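Local coordinates for fibronectin type-III domain-containing protein (Caldanaerobacter subterraneus subsp. tengcongensis, PDB 7JGU) that is of unknown function but contributes one fibronectin type III-like domain, a hyperthermally stable beta sandwich, to a much larger bacterial protein, at residues Thr2-Glu13 and Leu24-Tyr35. Residues are numbered along the deposited sequence; the frame is centred on the assembly and turned at random.
Sequences TVPDEPVGFWVE and LTWSETKGAKYY. Unlike the reference sequence in segment 24-35: T25 (reference Arg).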
ATOM      1  N   THR A   2      -6.701  21.362  -4.730  1.00 35.05           N
ATOM      2  CA  THR A   2      -6.761  20.761  -3.407  1.00 31.92           C
ATOM      3  C   THR A   2      -5.847  19.546  -3.341  1.00 26.28           C
ATOM      4  O   THR A   2      -5.360  19.077  -4.365  1.00 24.60           O
ATOM      5  CB  THR A   2      -8.187  20.302  -3.071  1.00 36.53           C
ATOM      6  OG1 THR A   2      -8.569  19.242  -3.957  1.00 39.06           O
ATOM      7  CG2 THR A   2      -9.165  21.453  -3.208  1.00 39.01           C
ATOM      8  N   VAL A   3      -5.616  19.029  -2.140  1.00 24.59           N
ATOM      9  CA  VAL A   3      -4.884  17.772  -1.995  1.00 22.41           C
ATOM     10  C   VAL A   3      -5.710  16.661  -2.628  1.00 19.00           C
ATOM     11  O   VAL A   3      -6.915  16.835  -2.875  1.00 19.59           O
ATOM     12  CB  VAL A   3      -4.536  17.469  -0.528  1.00 24.75           C
ATOM     13  CG1 VAL A   3      -3.833  18.653   0.098  1.00 27.01           C
ATOM     14  CG2 VAL A   3      -5.780  17.085   0.266  1.00 26.48           C
ATOM     15  N   PRO A   4      -5.126  15.507  -2.906  1.00 16.84           N
ATOM     16  CA  PRO A   4      -5.902  14.444  -3.538  1.00 15.41           C
ATOM     17  C   PRO A   4      -6.938  13.880  -2.595  1.00 15.34           C
ATOM     18  O   PRO A   4      -6.854  14.000  -1.366  1.00 16.05           O
ATOM     19  CB  PRO A   4      -4.857  13.374  -3.868  1.00 15.29           C
ATOM     20  CG  PRO A   4      -3.528  14.071  -3.752  1.00 16.77           C
ATOM     21  CD  PRO A   4      -3.720  15.116  -2.717  1.00 17.39           C
ATOM     22  N   ASP A   5      -7.909  13.219  -3.204  1.00 15.04           N
ATOM     23  CA  ASP A   5      -8.823  12.387  -2.452  1.00 15.33           C
ATOM     24  C   ASP A   5      -8.050  11.258  -1.772  1.00 14.06           C
ATOM     25  O   ASP A   5      -6.947  10.889  -2.168  1.00 15.26           O
ATOM     26  CB  ASP A   5      -9.834  11.748  -3.401  1.00 15.10           C
ATOM     27  CG  ASP A   5     -10.933  12.702  -3.868  1.00 17.11           C
ATOM     28  OD1 ASP A   5     -10.981  13.866  -3.437  1.00 20.57           O
ATOM     29  OD2 ASP A   5     -11.770  12.271  -4.687  1.00 16.77           O
ATOM     30  N   GLU A   6      -8.643  10.702  -0.744  1.00 16.55           N
ATOM     31  CA  GLU A   6      -8.111   9.466  -0.168  1.00 16.54           C
ATOM     32  C   GLU A   6      -8.344   8.309  -1.134  1.00 14.80           C
ATOM     33  O   GLU A   6      -9.438   8.192  -1.696  1.00 14.99           O
ATOM     34  CB  GLU A   6      -8.864   9.249   1.139  1.00 23.56           C
ATOM     35  CG  GLU A   6      -8.378   8.152   2.000  1.00 34.06           C
ATOM     36  CD  GLU A   6      -9.225   7.993   3.262  1.00 43.95           C
ATOM     37  OE1 GLU A   6      -9.429   8.997   3.980  1.00 47.64           O
ATOM     38  OE2 GLU A   6      -9.690   6.871   3.537  1.00 47.00           O
ATOM     39  N   PRO A   7      -7.347   7.443  -1.381  1.00 14.37           N
ATOM     40  CA  PRO A   7      -7.603   6.261  -2.207  1.00 13.61           C
ATOM     41  C   PRO A   7      -8.641   5.370  -1.563  1.00 12.88           C
ATOM     42  O   PRO A   7      -8.750   5.297  -0.341  1.00 14.48           O
ATOM     43  CB  PRO A   7      -6.237   5.565  -2.281  1.00 14.94           C
ATOM     44  CG  PRO A   7      -5.254   6.636  -2.002  1.00 16.75           C
ATOM     45  CD  PRO A   7      -5.924   7.521  -0.982  1.00 14.86           C
ATOM     46  N   VAL A   8      -9.362   4.670  -2.425  1.00 12.64           N
ATOM     47  CA  VAL A   8     -10.326   3.662  -2.016  1.00 13.00           C
ATOM     48  C   VAL A   8      -9.979   2.373  -2.740  1.00 13.29           C
ATOM     49  O   VAL A   8      -9.106   2.339  -3.608  1.00 13.92           O
ATOM     50  CB  VAL A   8     -11.787   4.096  -2.252  1.00 12.86           C
ATOM     51  CG1 VAL A   8     -12.107   5.323  -1.395  1.00 16.15           C
ATOM     52  CG2 VAL A   8     -12.045   4.395  -3.716  1.00 14.03           C
ATOM     53  N   GLY A   9     -10.667   1.303  -2.369  1.00 14.28           N
ATOM     54  CA  GLY A   9     -10.373   0.018  -2.967  1.00 16.12           C
ATOM     55  C   GLY A   9      -8.955  -0.452  -2.729  1.00 13.89           C
ATOM     56  O   GLY A   9      -8.376  -1.104  -3.603  1.00 14.16           O
ATOM     57  N   PHE A  10      -8.375  -0.131  -1.577  1.00 13.45           N
ATOM     58  CA  PHE A  10      -6.999  -0.521  -1.265  1.00 12.28           C
ATOM     59  C   PHE A  10      -7.036  -1.959  -0.779  1.00 11.76           C
ATOM     60  O   PHE A  10      -7.609  -2.248   0.276  1.00 14.32           O
ATOM     61  CB  PHE A  10      -6.424   0.393  -0.193  1.00 12.34           C
ATOM     62  CG  PHE A  10      -5.001   0.100   0.195  1.00 11.06           C
ATOM     63  CD1 PHE A  10      -4.118  -0.460  -0.696  1.00 12.19           C
ATOM     64  CD2 PHE A  10      -4.555   0.424   1.456  1.00 11.44           C
ATOM     65  CE1 PHE A  10      -2.798  -0.706  -0.301  1.00 11.96           C
ATOM     66  CE2 PHE A  10      -3.268   0.180   1.839  1.00 11.88           C
ATOM     67  CZ  PHE A  10      -2.394  -0.358   0.953  1.00 11.26           C
ATOM     68  N   TRP A  11      -6.466  -2.856  -1.564  1.00 11.80           N
ATOM     69  CA  TRP A  11      -6.489  -4.283  -1.305  1.00 12.95           C
ATOM     70  C   TRP A  11      -5.076  -4.830  -1.327  1.00 11.85           C
ATOM     71  O   TRP A  11      -4.239  -4.402  -2.118  1.00 13.38           O
ATOM     72  CB  TRP A  11      -7.303  -4.990  -2.382  1.00 18.35           C
ATOM     73  CG  TRP A  11      -8.718  -4.484  -2.470  1.00 24.71           C
ATOM     74  CD1 TRP A  11      -9.505  -4.050  -1.438  1.00 28.26           C
ATOM     75  CD2 TRP A  11      -9.505  -4.336  -3.654  1.00 27.29           C
ATOM     76  NE1 TRP A  11     -10.723  -3.652  -1.904  1.00 29.70           N
ATOM     77  CE2 TRP A  11     -10.753  -3.803  -3.268  1.00 30.44           C
ATOM     78  CE3 TRP A  11      -9.270  -4.583  -5.010  1.00 32.58           C
ATOM     79  CZ2 TRP A  11     -11.769  -3.539  -4.182  1.00 33.36           C
ATOM     80  CZ3 TRP A  11     -10.275  -4.311  -5.919  1.00 33.60           C
ATOM     81  CH2 TRP A  11     -11.513  -3.797  -5.504  1.00 34.85           C
ATOM     82  N   VAL A  12      -4.838  -5.814  -0.474  1.00 13.35           N
ATOM     83  CA  VAL A  12      -3.564  -6.498  -0.384  1.00 12.95           C
ATOM     84  C   VAL A  12      -3.850  -7.931  -0.791  1.00 16.40           C
ATOM     85  O   VAL A  12      -4.649  -8.611  -0.140  1.00 18.98           O
ATOM     86  CB  VAL A  12      -2.996  -6.415   1.036  1.00 15.24           C
ATOM     87  CG1 VAL A  12      -1.685  -7.174   1.150  1.00 18.50           C
ATOM     88  CG2 VAL A  12      -2.803  -4.969   1.457  1.00 17.04           C
ATOM     89  N   GLU A  13      -3.233  -8.374  -1.879  1.00 17.93           N
ATOM     90  CA  GLU A  13      -3.601  -9.607  -2.549  1.00 24.36           C
ATOM     91  C   GLU A  13      -2.427 -10.569  -2.568  1.00 20.21           C
ATOM     92  O   GLU A  13      -1.264 -10.171  -2.674  1.00 16.81           O
ATOM     93  CB  GLU A  13      -4.067  -9.329  -3.987  1.00 35.86           C
ATOM     94  CG  GLU A  13      -5.380  -8.554  -4.072  1.00 48.69           C
ATOM     95  CD  GLU A  13      -5.612  -7.948  -5.440  1.00 58.35           C
ATOM     96  OE1 GLU A  13      -4.898  -8.342  -6.385  1.00 61.45           O
ATOM     97  OE2 GLU A  13      -6.500  -7.077  -5.570  1.00 62.32           O
ATOM     98  N   LEU A  24      -0.134  -5.082  -3.696  1.00 10.47           N
ATOM     99  CA  LEU A  24      -1.028  -4.018  -3.259  1.00 10.45           C
ATOM    100  C   LEU A  24      -1.648  -3.351  -4.476  1.00 10.36           C
ATOM    101  O   LEU A  24      -0.965  -3.091  -5.459  1.00 10.62           O
ATOM    102  CB  LEU A  24      -0.221  -2.963  -2.500  1.00 10.37           C
ATOM    103  CG  LEU A  24       0.125  -3.288  -1.053  1.00 12.83           C
ATOM    104  CD1 LEU A  24       0.791  -4.644  -0.898  1.00 15.05           C
ATOM    105  CD2 LEU A  24       0.987  -2.192  -0.463  1.00 14.38           C
ATOM    106  N   THR A  25      -2.936  -3.049  -4.392  0.51 10.74           N
ATOM    107  CA  THR A  25      -3.589  -2.326  -5.466  0.51 10.81           C
ATOM    108  C   THR A  25      -4.612  -1.372  -4.875  0.51  8.07           C
ATOM    109  O   THR A  25      -5.093  -1.555  -3.753  0.51  8.38           O
ATOM    110  CB  THR A  25      -4.256  -3.253  -6.479  0.51 13.95           C
ATOM    111  OG1 THR A  25      -4.572  -2.498  -7.651  0.51 16.62           O
ATOM    112  CG2 THR A  25      -5.528  -3.825  -5.919  0.51 13.97           C
ATOM    113  N   TRP A  26      -4.935  -0.342  -5.640  1.00 10.16           N
ATOM    114  CA  TRP A  26      -5.859   0.681  -5.177  1.00 10.89           C
ATOM    115  C   TRP A  26      -6.465   1.371  -6.391  1.00 12.21           C
ATOM    116  O   TRP A  26      -6.005   1.222  -7.521  1.00 13.52           O
ATOM    117  CB  TRP A  26      -5.169   1.698  -4.242  1.00 11.05           C
ATOM    118  CG  TRP A  26      -3.955   2.301  -4.856  1.00 10.48           C
ATOM    119  CD1 TRP A  26      -3.895   3.417  -5.634  1.00 11.05           C
ATOM    120  CD2 TRP A  26      -2.611   1.804  -4.778  1.00  9.85           C
ATOM    121  NE1 TRP A  26      -2.624   3.634  -6.044  1.00 11.98           N
ATOM    122  CE2 TRP A  26      -1.803   2.677  -5.523  1.00 11.04           C
ATOM    123  CE3 TRP A  26      -2.022   0.705  -4.154  1.00 10.68           C
ATOM    124  CZ2 TRP A  26      -0.448   2.492  -5.678  1.00 12.03           C
ATOM    125  CZ3 TRP A  26      -0.672   0.533  -4.293  1.00 11.56           C
ATOM    126  CH2 TRP A  26       0.100   1.405  -5.062  1.00 12.01           C
ATOM    127  N   SER A  27      -7.486   2.172  -6.127  0.66 12.91           N
ATOM    128  CA  SER A  27      -8.183   2.829  -7.220  0.66 14.85           C
ATOM    129  C   SER A  27      -7.445   4.086  -7.674  0.66 11.62           C
ATOM    130  O   SER A  27      -6.706   4.713  -6.925  0.66 12.25           O
ATOM    131  CB  SER A  27      -9.586   3.218  -6.778  0.66 22.04           C
ATOM    132  OG  SER A  27      -9.515   4.227  -5.787  0.66 25.33           O
ATOM    133  N   GLU A  28      -7.695   4.468  -8.921  1.00 12.53           N
ATOM    134  CA  GLU A  28      -7.256   5.766  -9.400  1.00 13.53           C
ATOM    135  C   GLU A  28      -7.906   6.824  -8.521  1.00 12.38           C
ATOM    136  O   GLU A  28      -9.068   6.708  -8.155  1.00 13.49           O
ATOM    137  CB  GLU A  28      -7.694   5.937 -10.847  1.00 16.14           C
ATOM    138  CG  GLU A  28      -7.070   7.133 -11.514  1.00 20.55           C
ATOM    139  CD  GLU A  28      -7.297   7.167 -13.014  1.00 26.78           C
ATOM    140  OE1 GLU A  28      -6.860   8.144 -13.637  1.00 29.22           O
ATOM    141  OE2 GLU A  28      -7.906   6.220 -13.565  1.00 28.74           O
ATOM    142  N   THR A  29      -7.149   7.855  -8.178  1.00 13.31           N
ATOM    143  CA  THR A  29      -7.527   8.809  -7.150  1.00 11.74           C
ATOM    144  C   THR A  29      -7.476  10.228  -7.698  1.00 12.30           C
ATOM    145  O   THR A  29      -6.453  10.654  -8.233  1.00 13.49           O
ATOM    146  CB  THR A  29      -6.582   8.645  -5.963  1.00 13.16           C
ATOM    147  OG1 THR A  29      -6.645   7.296  -5.473  1.00 14.26           O
ATOM    148  CG2 THR A  29      -6.918   9.583  -4.851  1.00 14.37           C
ATOM    149  N   LYS A  30      -8.571  10.966  -7.534  1.00 12.21           N
ATOM    150  CA  LYS A  30      -8.628  12.339  -8.013  1.00 13.33           C
ATOM    151  C   LYS A  30      -7.506  13.157  -7.406  1.00 13.38           C
ATOM    152  O   LYS A  30      -7.306  13.160  -6.186  1.00 14.25           O
ATOM    153  CB  LYS A  30      -9.974  12.949  -7.636  1.00 15.47           C
ATOM    154  CG  LYS A  30     -10.154  14.362  -8.112  1.00 18.92           C
ATOM    155  CD  LYS A  30      -9.796  15.347  -7.005  1.00 26.14           C
ATOM    156  CE  LYS A  30     -10.348  16.730  -7.288  1.00 34.54           C
ATOM    157  NZ  LYS A  30      -9.901  17.690  -6.247  1.00 40.32           N
ATOM    158  N   GLY A  31      -6.782  13.880  -8.267  1.00 14.20           N
ATOM    159  CA  GLY A  31      -5.757  14.793  -7.830  1.00 15.05           C
ATOM    160  C   GLY A  31      -4.415  14.159  -7.548  1.00 15.56           C
ATOM    161  O   GLY A  31      -3.444  14.882  -7.308  1.00 18.57           O
ATOM    162  N   ALA A  32      -4.313  12.835  -7.547  1.00 15.34           N
ATOM    163  CA  ALA A  32      -3.068  12.193  -7.165  1.00 15.13           C
ATOM    164  C   ALA A  32      -2.040  12.311  -8.270  1.00 15.89           C
ATOM    165  O   ALA A  32      -2.322  11.995  -9.431  1.00 19.53           O
ATOM    166  CB  ALA A  32      -3.301  10.713  -6.861  1.00 15.13           C
ATOM    167  N   LYS A  33      -0.843  12.762  -7.904  1.00 16.55           N
ATOM    168  CA  LYS A  33       0.321  12.684  -8.770  1.00 16.08           C
ATOM    169  C   LYS A  33       1.171  11.456  -8.474  1.00 15.75           C
ATOM    170  O   LYS A  33       1.851  10.952  -9.363  1.00 18.83           O
ATOM    171  CB  LYS A  33       1.187  13.939  -8.618  1.00 20.62           C
ATOM    172  CG  LYS A  33       0.500  15.208  -9.061  1.00 27.18           C
ATOM    173  CD  LYS A  33       0.238  15.196 -10.552  1.00 35.27           C
ATOM    174  CE  LYS A  33      -0.420  16.483 -11.010  1.00 42.39           C
ATOM    175  NZ  LYS A  33       0.587  17.540 -11.227  1.00 47.04           N
ATOM    176  N   TYR A  34       1.150  10.976  -7.236  1.00 14.34           N
ATOM    177  CA  TYR A  34       1.791   9.712  -6.898  1.00 13.65           C
ATOM    178  C   TYR A  34       1.174   9.213  -5.609  1.00 12.18           C
ATOM    179  O   TYR A  34       0.341   9.880  -4.994  1.00 13.21           O
ATOM    180  CB  TYR A  34       3.311   9.829  -6.824  1.00 14.95           C
ATOM    181  CG  TYR A  34       3.887  10.635  -5.697  1.00 16.01           C
ATOM    182  CD1 TYR A  34       4.092  11.998  -5.826  1.00 17.81           C
ATOM    183  CD2 TYR A  34       4.301  10.027  -4.529  1.00 16.90           C
ATOM    184  CE1 TYR A  34       4.670  12.727  -4.811  1.00 19.96           C
ATOM    185  CE2 TYR A  34       4.879  10.751  -3.513  1.00 19.48           C
ATOM    186  CZ  TYR A  34       5.058  12.093  -3.656  1.00 21.02           C
ATOM    187  OH  TYR A  34       5.653  12.796  -2.626  1.00 27.34           O
ATOM    188  N   TYR A  35       1.596   8.013  -5.218  1.00 11.19           N
ATOM    189  CA  TYR A  35       1.133   7.331  -4.028  1.00 11.35           C
ATOM    190  C   TYR A  35       2.348   6.882  -3.236  1.00 11.57           C
ATOM    191  O   TYR A  35       3.390   6.572  -3.816  1.00 12.74           O
ATOM    192  CB  TYR A  35       0.287   6.110  -4.400  1.00 11.74           C
ATOM    193  CG  TYR A  35      -0.861   6.425  -5.311  1.00 11.59           C
ATOM    194  CD1 TYR A  35      -0.698   6.428  -6.687  1.00 11.98           C
ATOM    195  CD2 TYR A  35      -2.097   6.757  -4.805  1.00 11.56           C
ATOM    196  CE1 TYR A  35      -1.759   6.741  -7.542  1.00 12.21           C
ATOM    197  CE2 TYR A  35      -3.159   7.065  -5.648  1.00 11.84           C
ATOM    198  CZ  TYR A  35      -2.984   7.060  -7.009  1.00 12.09           C
ATOM    199  OH  TYR A  35      -4.038   7.371  -7.852  1.00 14.24           O
TER
HETATM  200  O   HOH W   1      -6.964  17.296  -6.062  1.00 26.93           O
HETATM  201  O   HOH W   2      -9.578  16.144  -3.193  1.00 34.15           O
HETATM  202  O   HOH W   3     -10.848  10.018  -6.099  1.00 12.46           O
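W11 and T25 form an antiparallel hydrogen-bonded pair, with W11 N to T25 O and T25 N to W11 O both 2.9 Å; the chains then run on side by side to D5, whose N bonds K30 O at 3.0 Å. Between them S27 N comes almost straight on to V8 O, at 3.0 Å; in one of two conformers S27 OG also donates to V8 O, from above the carbonyl plane. F10 lies alongside L24. F10 CG is anti to the backbone N (chi1 -179°), which carries F10 CE1 to 4.0 Å from L24 CG, with L24 CG and T25 O at the ring edge. On the other side of the strands, the T25 methyl, a change from the reference arginine, packs by the W11 ring and E13 OE2 in one of two conformers. T29 turns both branches to the loop 4-7. CG2 touches D5 O, and T29 OG1 lies 3.6 Å from P7 CA while donating to S27 O. Replacing T29 with alanine removes OG1 and CG2; S27 O would probably lose that donor, and a gap would be likely to open beside D5 and P7. The P7 ring meets the edge of Y35. T29 to A32 form a type II turn, closed by A32 N to T29 O. One water joins K30 NZ to T2 O, another K30 N to D5 OD2. In the fibronectin type III sandwich, strands 11-15 and 21-25 form a hairpin, and 55-58 pairs with 21-25. P7 and W26 reach L71, and F10 reaches A85, both in the facing sheet.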